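PDB 3LET: protein adenylyltransferase VopS from Vibrio parahaemolyticus, which transfers AMP from ATP to a threonine of host Rho GTPases, blocking their engagement with downstream effectors and so inhibiting actin assembly in infected cells. Local coordinates for residues A[128-133]-A[232-237]; A[219-224]-A[276-281]; A[270-275]-A[309-314]. One frame throughout, in Å; residues are numbered along the deposited sequence.

Contact 1: A[128-133]-A[232-237]; sequences VMHLKA and GGTLPS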
loop_
_atom_site.group_PDB
_atom_site.type_symbol
_atom_site.label_atom_id
_atom_site.label_comp_id
_atom_site.label_asym_id
_atom_site.label_seq_id
_atom_site.Cartn_x
_atom_site.Cartn_y
_atom_site.Cartn_z
ATOM N N VAL A 128 8.973 5.269 -6.218
ATOM C CA VAL A 128 8.696 4.610 -7.500
ATOM C C VAL A 128 9.702 3.473 -7.757
ATOM O O VAL A 128 9.317 2.379 -8.159
ATOM C CB VAL A 128 8.762 5.621 -8.670
ATOM C CG1 VAL A 128 8.761 4.882 -10.032
ATOM C CG2 VAL A 128 7.597 6.622 -8.575
ATOM N N MET A 129 10.990 3.732 -7.536
ATOM C CA MET A 129 11.996 2.696 -7.725
ATOM C C MET A 129 11.666 1.435 -6.920
ATOM O O MET A 129 11.850 0.300 -7.385
ATOM C CB MET A 129 13.361 3.211 -7.260
ATOM C CG MET A 129 14.078 4.064 -8.260
ATOM S SD MET A 129 15.758 4.426 -7.695
ATOM C CE MET A 129 16.320 2.750 -7.331
ATOM N N HIS A 130 11.237 1.638 -5.688
ATOM C CA HIS A 130 11.057 0.509 -4.755
ATOM C C HIS A 130 9.824 -0.289 -5.091
ATOM O O HIS A 130 9.824 -1.515 -4.982
ATOM C CB HIS A 130 11.005 1.029 -3.319
ATOM C CG HIS A 130 12.286 1.680 -2.887
ATOM N ND1 HIS A 130 12.354 2.613 -1.877
ATOM C CD2 HIS A 130 13.548 1.546 -3.368
ATOM C CE1 HIS A 130 13.612 3.009 -1.733
ATOM N NE2 HIS A 130 14.352 2.381 -2.627
ATOM N N LEU A 131 8.767 0.399 -5.504
ATOM C CA LEU A 131 7.549 -0.309 -5.901
ATOM C C LEU A 131 7.862 -1.102 -7.156
ATOM O O LEU A 131 7.397 -2.227 -7.337
ATOM C CB LEU A 131 6.427 0.673 -6.208
ATOM C CG LEU A 131 6.081 1.543 -4.990
ATOM C CD1 LEU A 131 4.922 2.478 -5.307
ATOM C CD2 LEU A 131 5.736 0.695 -3.782
ATOM N N LYS A 132 8.621 -0.505 -8.066
ATOM C CA LYS A 132 8.880 -1.186 -9.331
ATOM C C LYS A 132 9.792 -2.375 -9.128
ATOM O O LYS A 132 9.725 -3.329 -9.885
ATOM C CB LYS A 132 9.516 -0.235 -10.355
ATOM C CG LYS A 132 8.460 0.708 -10.932
ATOM C CD LYS A 132 8.989 1.436 -12.148
ATOM C CE LYS A 132 7.869 2.033 -12.958
ATOM N NZ LYS A 132 8.392 2.726 -14.169
ATOM N N ALA A 133 10.677 -2.303 -8.139
ATOM C CA ALA A 133 11.585 -3.426 -7.891
ATOM C C ALA A 133 10.745 -4.617 -7.415
ATOM O O ALA A 133 10.972 -5.751 -7.842
ATOM C CB ALA A 133 12.645 -3.057 -6.861
ATOM N N GLY A 232 18.392 4.147 1.973
ATOM C CA GLY A 232 19.047 2.929 1.523
ATOM C C GLY A 232 18.132 1.709 1.555
ATOM O O GLY A 232 18.325 0.759 0.795
ATOM N N GLY A 233 17.134 1.729 2.432
ATOM C CA GLY A 233 16.168 0.637 2.506
ATOM C C GLY A 233 15.320 0.561 1.253
ATOM O O GLY A 233 15.283 1.499 0.468
ATOM N N THR A 234 14.640 -0.559 1.050
ATOM C CA THR A 234 13.794 -0.712 -0.136
ATOM C C THR A 234 12.313 -0.948 0.212
ATOM O O THR A 234 11.496 -1.123 -0.693
ATOM C CB THR A 234 14.287 -1.858 -1.053
ATOM O OG1 THR A 234 14.400 -3.059 -0.286
ATOM C CG2 THR A 234 15.644 -1.521 -1.666
ATOM N N LEU A 235 11.969 -0.936 1.498
ATOM C CA LEU A 235 10.578 -1.135 1.930
ATOM C C LEU A 235 9.682 -0.055 1.325
ATOM O O LEU A 235 9.988 1.124 1.493
ATOM C CB LEU A 235 10.466 -0.985 3.445
ATOM C CG LEU A 235 10.101 -2.164 4.346
ATOM C CD1 LEU A 235 9.698 -1.613 5.714
ATOM C CD2 LEU A 235 8.987 -3.005 3.767
ATOM N N PRO A 236 8.582 -0.445 0.649
ATOM C CA PRO A 236 7.568 0.515 0.188
ATOM C C PRO A 236 7.009 1.333 1.349
ATOM O O PRO A 236 7.021 0.846 2.478
ATOM C CB PRO A 236 6.473 -0.383 -0.372
ATOM C CG PRO A 236 7.188 -1.620 -0.783
ATOM C CD PRO A 236 8.243 -1.821 0.242
ATOM N N SER A 237 6.534 2.549 1.095
ATOM C CA SER A 237 5.793 3.272 2.119
ATOM C C SER A 237 4.570 2.423 2.429
ATOM O O SER A 237 4.205 1.527 1.661
ATOM C CB SER A 237 5.339 4.647 1.607
ATOM O OG SER A 237 4.484 4.520 0.473
HETATM O O HOH W 1 10.177 3.253 -0.133
HETATM O O HOH W 2 11.339 -2.779 -3.103
#

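Contact 2: A[219-224]-A[276-281]; sequences PNVERD and GFTDGN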
loop_
_atom_site.group_PDB
_atom_site.type_symbol
_atom_site.label_atom_id
_atom_site.label_comp_id
_atom_site.label_asym_id
_atom_site.label_seq_id
_atom_site.Cartn_x
_atom_site.Cartn_y
_atom_site.Cartn_z
ATOM N N PRO A 219 -6.389 -8.483 14.785
ATOM C CA PRO A 219 -7.072 -7.333 15.397
ATOM C C PRO A 219 -6.117 -6.338 16.077
ATOM O O PRO A 219 -5.024 -6.697 16.533
ATOM C CB PRO A 219 -8.030 -7.979 16.408
ATOM C CG PRO A 219 -8.214 -9.386 15.924
ATOM C CD PRO A 219 -6.892 -9.769 15.300
ATOM N N ASN A 220 -6.537 -5.079 16.111
ATOM C CA ASN A 220 -5.740 -4.018 16.716
ATOM C C ASN A 220 -4.278 -4.006 16.268
ATOM O O ASN A 220 -3.374 -3.644 17.022
ATOM C CB ASN A 220 -5.838 -4.085 18.238
ATOM C CG ASN A 220 -7.098 -3.426 18.761
ATOM O OD1 ASN A 220 -7.890 -2.876 17.994
ATOM N ND2 ASN A 220 -7.287 -3.471 20.073
ATOM N N VAL A 221 -4.049 -4.411 15.030
ATOM C CA VAL A 221 -2.817 -4.062 14.365
ATOM C C VAL A 221 -2.746 -2.543 14.444
ATOM O O VAL A 221 -3.783 -1.873 14.481
ATOM C CB VAL A 221 -2.851 -4.489 12.895
ATOM C CG1 VAL A 221 -4.072 -3.889 12.199
ATOM C CG2 VAL A 221 -1.579 -4.070 12.190
ATOM N N GLU A 222 -1.541 -1.992 14.488
ATOM C CA GLU A 222 -1.387 -0.542 14.437
ATOM C C GLU A 222 -1.334 -0.108 12.971
ATOM O O GLU A 222 -0.712 -0.779 12.148
ATOM C CB GLU A 222 -0.135 -0.104 15.203
ATOM C CG GLU A 222 1.164 -0.659 14.649
ATOM C CD GLU A 222 1.661 0.118 13.447
ATOM O OE1 GLU A 222 1.750 1.363 13.537
ATOM O OE2 GLU A 222 1.965 -0.518 12.417
ATOM N N ARG A 223 -1.993 1.002 12.647
ATOM C CA ARG A 223 -2.184 1.414 11.254
ATOM C C ARG A 223 -1.337 2.629 10.862
ATOM O O ARG A 223 -1.624 3.307 9.876
ATOM C CB ARG A 223 -3.660 1.728 11.014
ATOM C CG ARG A 223 -4.198 2.810 11.932
ATOM C CD ARG A 223 -5.703 2.961 11.811
ATOM N NE ARG A 223 -6.241 3.807 12.875
ATOM C CZ ARG A 223 -7.533 4.060 13.053
ATOM N NH1 ARG A 223 -8.436 3.534 12.236
ATOM N NH2 ARG A 223 -7.925 4.842 14.052
ATOM N N ASP A 224 -0.284 2.880 11.631
ATOM C CA ASP A 224 0.540 4.074 11.479
ATOM C C ASP A 224 1.223 4.207 10.104
ATOM O O ASP A 224 1.691 3.237 9.531
ATOM C CB ASP A 224 1.602 4.101 12.578
ATOM C CG ASP A 224 2.205 5.476 12.768
ATOM O OD1 ASP A 224 1.677 6.446 12.176
ATOM O OD2 ASP A 224 3.201 5.593 13.515
ATOM N N GLY A 276 1.526 -5.197 1.697
ATOM C CA GLY A 276 0.235 -4.549 1.477
ATOM C C GLY A 276 -0.471 -4.066 2.736
ATOM O O GLY A 276 -1.472 -3.323 2.633
ATOM N N PHE A 277 0.003 -4.510 3.906
ATOM C CA PHE A 277 -0.567 -4.091 5.195
ATOM C C PHE A 277 0.535 -3.570 6.104
ATOM O O PHE A 277 1.699 -3.886 5.906
ATOM C CB PHE A 277 -1.325 -5.273 5.869
ATOM C CG PHE A 277 -2.459 -5.792 5.037
ATOM C CD1 PHE A 277 -3.700 -5.154 5.058
ATOM C CD2 PHE A 277 -2.263 -6.838 4.169
ATOM C CE1 PHE A 277 -4.745 -5.597 4.248
ATOM C CE2 PHE A 277 -3.304 -7.295 3.342
ATOM C CZ PHE A 277 -4.554 -6.672 3.402
ATOM N N THR A 278 0.178 -2.793 7.125
ATOM C CA THR A 278 1.201 -2.247 8.005
ATOM C C THR A 278 1.811 -3.339 8.870
ATOM O O THR A 278 2.979 -3.253 9.282
ATOM C CB THR A 278 0.632 -1.132 8.915
ATOM O OG1 THR A 278 -0.539 -1.614 9.570
ATOM C CG2 THR A 278 0.275 0.086 8.093
ATOM N N ASP A 279 1.020 -4.374 9.145
ATOM C CA ASP A 279 1.507 -5.526 9.887
ATOM C C ASP A 279 0.606 -6.717 9.574
ATOM O O ASP A 279 -0.503 -6.555 9.051
ATOM C CB ASP A 279 1.476 -5.232 11.392
ATOM C CG ASP A 279 2.244 -6.268 12.232
ATOM O OD1 ASP A 279 2.966 -7.131 11.661
ATOM O OD2 ASP A 279 2.113 -6.198 13.485
ATOM N N GLY A 280 1.085 -7.908 9.902
ATOM C CA GLY A 280 0.326 -9.128 9.643
ATOM C C GLY A 280 0.290 -9.511 8.165
ATOM O O GLY A 280 -0.628 -10.202 7.704
ATOM N N ASN A 281 1.274 -9.076 7.403
ATOM C CA ASN A 281 1.363 -9.520 6.011
ATOM C C ASN A 281 1.548 -11.029 5.877
ATOM O O ASN A 281 0.972 -11.632 4.986
ATOM C CB ASN A 281 2.525 -8.813 5.307
ATOM C CG ASN A 281 2.254 -7.343 5.166
ATOM O OD1 ASN A 281 1.282 -6.976 4.532
ATOM N ND2 ASN A 281 3.072 -6.501 5.788
HETATM O O HOH W 3 0.945 -4.215 14.727
#

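Contact 3: A[270-275]-A[309-314]; sequences GVIGYH and SLHGIK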
loop_
_atom_site.group_PDB
_atom_site.type_symbol
_atom_site.label_atom_id
_atom_site.label_comp_id
_atom_site.label_asym_id
_atom_site.label_seq_id
_atom_site.Cartn_x
_atom_site.Cartn_y
_atom_site.Cartn_z
ATOM N N GLY A 270 1.871 -11.355 -3.635
ATOM C CA GLY A 270 1.445 -9.966 -3.699
ATOM C C GLY A 270 1.340 -9.312 -2.345
ATOM O O GLY A 270 1.775 -8.165 -2.147
ATOM N N VAL A 271 0.712 -9.993 -1.398
ATOM C CA VAL A 271 0.540 -9.406 -0.070
ATOM C C VAL A 271 1.888 -9.196 0.608
ATOM O O VAL A 271 2.168 -8.139 1.147
ATOM C CB VAL A 271 -0.298 -10.316 0.860
ATOM C CG1 VAL A 271 -0.332 -9.711 2.287
ATOM C CG2 VAL A 271 -1.687 -10.474 0.298
ATOM N N ILE A 272 2.733 -10.221 0.601
ATOM C CA ILE A 272 3.936 -10.147 1.400
ATOM C C ILE A 272 4.981 -9.355 0.632
ATOM O O ILE A 272 5.702 -8.533 1.210
ATOM C CB ILE A 272 4.474 -11.548 1.775
ATOM C CG1 ILE A 272 3.483 -12.251 2.718
ATOM C CG2 ILE A 272 5.827 -11.437 2.474
ATOM C CD1 ILE A 272 3.723 -13.787 2.806
ATOM N N GLY A 273 5.012 -9.564 -0.673
ATOM C CA GLY A 273 6.027 -8.964 -1.535
ATOM C C GLY A 273 5.879 -7.454 -1.688
ATOM O O GLY A 273 6.860 -6.740 -1.873
ATOM N N TYR A 274 4.649 -6.974 -1.671
ATOM C CA TYR A 274 4.405 -5.530 -1.785
ATOM C C TYR A 274 4.244 -4.905 -0.398
ATOM O O TYR A 274 4.172 -3.682 -0.286
ATOM C CB TYR A 274 3.129 -5.283 -2.582
ATOM C CG TYR A 274 3.252 -5.445 -4.081
ATOM C CD1 TYR A 274 4.303 -4.816 -4.786
ATOM C CD2 TYR A 274 2.291 -6.152 -4.805
ATOM C CE1 TYR A 274 4.399 -4.913 -6.146
ATOM C CE2 TYR A 274 2.383 -6.268 -6.172
ATOM C CZ TYR A 274 3.449 -5.640 -6.835
ATOM O OH TYR A 274 3.574 -5.733 -8.182
ATOM N N HIS A 275 4.180 -5.734 0.652
ATOM C CA HIS A 275 3.928 -5.245 2.019
ATOM C C HIS A 275 2.600 -4.496 2.025
ATOM O O HIS A 275 2.550 -3.293 2.296
ATOM C CB HIS A 275 5.050 -4.318 2.503
ATOM C CG HIS A 275 6.354 -5.028 2.668
ATOM N ND1 HIS A 275 6.725 -5.627 3.853
ATOM C CD2 HIS A 275 7.345 -5.294 1.784
ATOM C CE1 HIS A 275 7.904 -6.203 3.700
ATOM N NE2 HIS A 275 8.302 -6.015 2.455
ATOM N N SER A 309 10.869 -17.751 -2.515
ATOM C CA SER A 309 10.814 -17.538 -3.963
ATOM C C SER A 309 9.620 -16.727 -4.422
ATOM O O SER A 309 9.711 -16.006 -5.415
ATOM C CB SER A 309 10.755 -18.871 -4.699
ATOM O OG SER A 309 12.040 -19.415 -4.798
ATOM N N LEU A 310 8.490 -16.865 -3.737
ATOM C CA LEU A 310 7.288 -16.135 -4.148
ATOM C C LEU A 310 7.364 -14.673 -3.753
ATOM O O LEU A 310 7.140 -13.791 -4.590
ATOM C CB LEU A 310 6.011 -16.767 -3.538
ATOM C CG LEU A 310 5.689 -18.133 -4.142
ATOM C CD1 LEU A 310 4.660 -18.838 -3.260
ATOM C CD2 LEU A 310 5.176 -18.040 -5.589
ATOM N N HIS A 311 7.651 -14.395 -2.488
ATOM C CA HIS A 311 7.526 -12.986 -2.067
ATOM C C HIS A 311 8.799 -12.211 -2.379
ATOM O O HIS A 311 8.757 -11.000 -2.533
ATOM C CB HIS A 311 7.114 -12.828 -0.596
ATOM C CG HIS A 311 7.993 -13.536 0.393
ATOM N ND1 HIS A 311 9.330 -13.258 0.538
ATOM C CD2 HIS A 311 7.689 -14.440 1.358
ATOM C CE1 HIS A 311 9.829 -13.992 1.521
ATOM N NE2 HIS A 311 8.853 -14.717 2.035
ATOM N N GLY A 312 9.905 -12.925 -2.521
ATOM C CA GLY A 312 11.163 -12.322 -2.952
ATOM C C GLY A 312 11.849 -11.391 -1.970
ATOM O O GLY A 312 12.797 -10.694 -2.333
ATOM N N ILE A 313 11.365 -11.358 -0.735
ATOM C CA ILE A 313 11.909 -10.470 0.276
ATOM C C ILE A 313 13.182 -11.087 0.838
ATOM O O ILE A 313 13.195 -12.249 1.206
ATOM C CB ILE A 313 10.908 -10.242 1.421
ATOM C CG1 ILE A 313 9.569 -9.727 0.870
ATOM C CG2 ILE A 313 11.486 -9.283 2.448
ATOM C CD1 ILE A 313 9.713 -8.530 -0.068
ATOM N N LYS A 314 14.253 -10.306 0.889
ATOM C CA LYS A 314 15.512 -10.776 1.469
ATOM C C LYS A 314 15.907 -9.954 2.697
ATOM O O LYS A 314 15.816 -8.725 2.692
ATOM C CB LYS A 314 16.636 -10.730 0.432
ATOM C CG LYS A 314 16.313 -11.483 -0.843
ATOM C CD LYS A 314 17.377 -12.520 -1.138
ATOM C CE LYS A 314 16.812 -13.695 -1.908
ATOM N NZ LYS A 314 17.681 -14.903 -1.781
HETATM O O HOH W 4 9.044 -8.296 -3.481
#

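Contact 1: A[128-133]-A[232-237]
The loop entering helix 238-255, placed in the chain where Fic proteins commonly carry the flap beside the active site, lays Gly233 and Thr234 against His130 of helix 113-139. The imidazole lies across the loop backbone with Thr234 over one face: CA of Thr234 stands 3.8 Å from the centroid of the His130 ring, only 3° off its normal, a CH-pi contact. The torsion that turns CG of His130 anti to its carbonyl carbon (chi1 -64°) brings the ring to this place. CE1 of His130 also approaches Gly233 O at 3.1 Å; NE2 is near that oxygen too, but its angle is too poor for a hydrogen bond. At the ring edge, in plane, a water lies 2.9 Å from His130 ND1 and donates to Leu235 O at 2.7 Å. A second water donates to two carbonyls, His130 O at 2.7 Å and Thr234 O at 2.9 Å. An apolar contact follows beside it: Leu131 CD2 meets Pro236 CB at 3.7 Å, while the same leucine rests on Leu82 and Ile86 of helix 77-86. Ser237, at the N-cap of helix 238-255, caps Gly240 N through OG, which also hydrogen-bonds Glu127 of helix 113-139. With no direct hydrogen bond between the two segments, their polar link runs through the two waters, and the face contact together with the in-plane water should restrict rotation of the buried ring.

Contact 2: A[219-224]-A[276-281]
Thr278 and Val221 carry this meeting of two loops, each turning a side chain onto the other loop. The hydroxyl of Thr278 sits between its own backbone N and carbonyl carbon (chi1 51°), and from there OG1 donates to Glu222 O at 2.7 Å. The hydroxyl comes to the carbonyl at a C=O...OG1 angle of 147°, tilted 17° from the carbonyl plane. The other branch, CG2, faces Asp224 O, so the two branches meet successive parts of 222-224. Val221 runs past Asp279 in the opposite sense, and its CG2 comes within 3.4 Å of Asp279 CB and 3.7 Å of Thr278 OG1, placing a methyl beside the hydroxyl. The carboxylate of Asp279 has two uses: OD1 accepts from Gly280 N at 2.7 Å, approached from above the carboxylate plane, and OD2 accepts a hydrogen bond from a water to which Glu222 N donates weakly. Asn281 braces the turn from within, with OD1 accepting from Phe277 N at 2.8 Å on an in-plane lone pair and ND2 donating to Phe277 O. Residues 276-281 belong to the Fic motif, and Gly280 and Asn281 are assigned to ATP binding by similarity. The turn sits between helices 260-274 and 281-295; His214 of helix 207-217 stacks on Phe277 and bonds Asp279 O, and Phe277 also reaches Leu245 of helix 238-255.

Contact 3: A[270-275]-A[309-314]
The backbones of Gly273 and His311 come close where two helices end, their CA atoms 4.3 Å apart and Gly273 CA 3.5 Å from His311 O, an approach that the lack of a side chain at Gly273 permits. A water donates to both Gly273 O and His311 O, the latter at 2.9 Å, and so bridges the two helix ends without a direct hydrogen bond. Beside this backbone contact, Ile272 directs its CG2 branch at His311, 3.6 Å from CB of His311, and the same methyl lies at a slant to the imidazole. Ile272 also lies close to Gly282 and Arg286, which are assigned to ATP binding by similarity. Helix 260-274 finishes in a Schellman motif: Gly276 N returns to Val271 O, and His275, with positive phi, is the C' residue, with a weak bond from His275 N to Ile272 O. His275 also opens the Fic motif, and one face of its ring lies against Ile272 O, which stands 3.7 Å above the plane. Ile313 reaches in from the opposite direction, its CD1 3.8 Å from His275 NE2 and equally far from Gly273 O; CG1 beside the backbone N (chi1 -55°) carries CD1 toward the end of helix 260-274. In segment 309-314 His311 is held in place: Ile313 N donates to His311 ND1 at 3.1 Å, nearly straight at 163° and in the ring plane, while Leu310 O accepts from His137 of helix 113-139.

How the contacts relate
Contact 1 is partly buried, whereas contacts 2 and 3 are surface contacts. Contacts 2 and 3 share one continuous run, 270-281, and also touch where Asn281 O packs against Ile272 CG1. Contact 1 touches contact 3 through packing of Leu235 CD2 on His275 NE2 at 3.4 Å; contacts 1 and 2 do not touch, although both draw on the connection between helices 207-217 and 238-255. Helix 113-139 serves contact 1 directly and backs contact 3 through its packing on Tyr274. Only contact 2 has a direct hydrogen bond between its segments, with a weaker water link beside it; contacts 1 and 3 join carbonyls through waters, contact 1 adding a CH-pi contact.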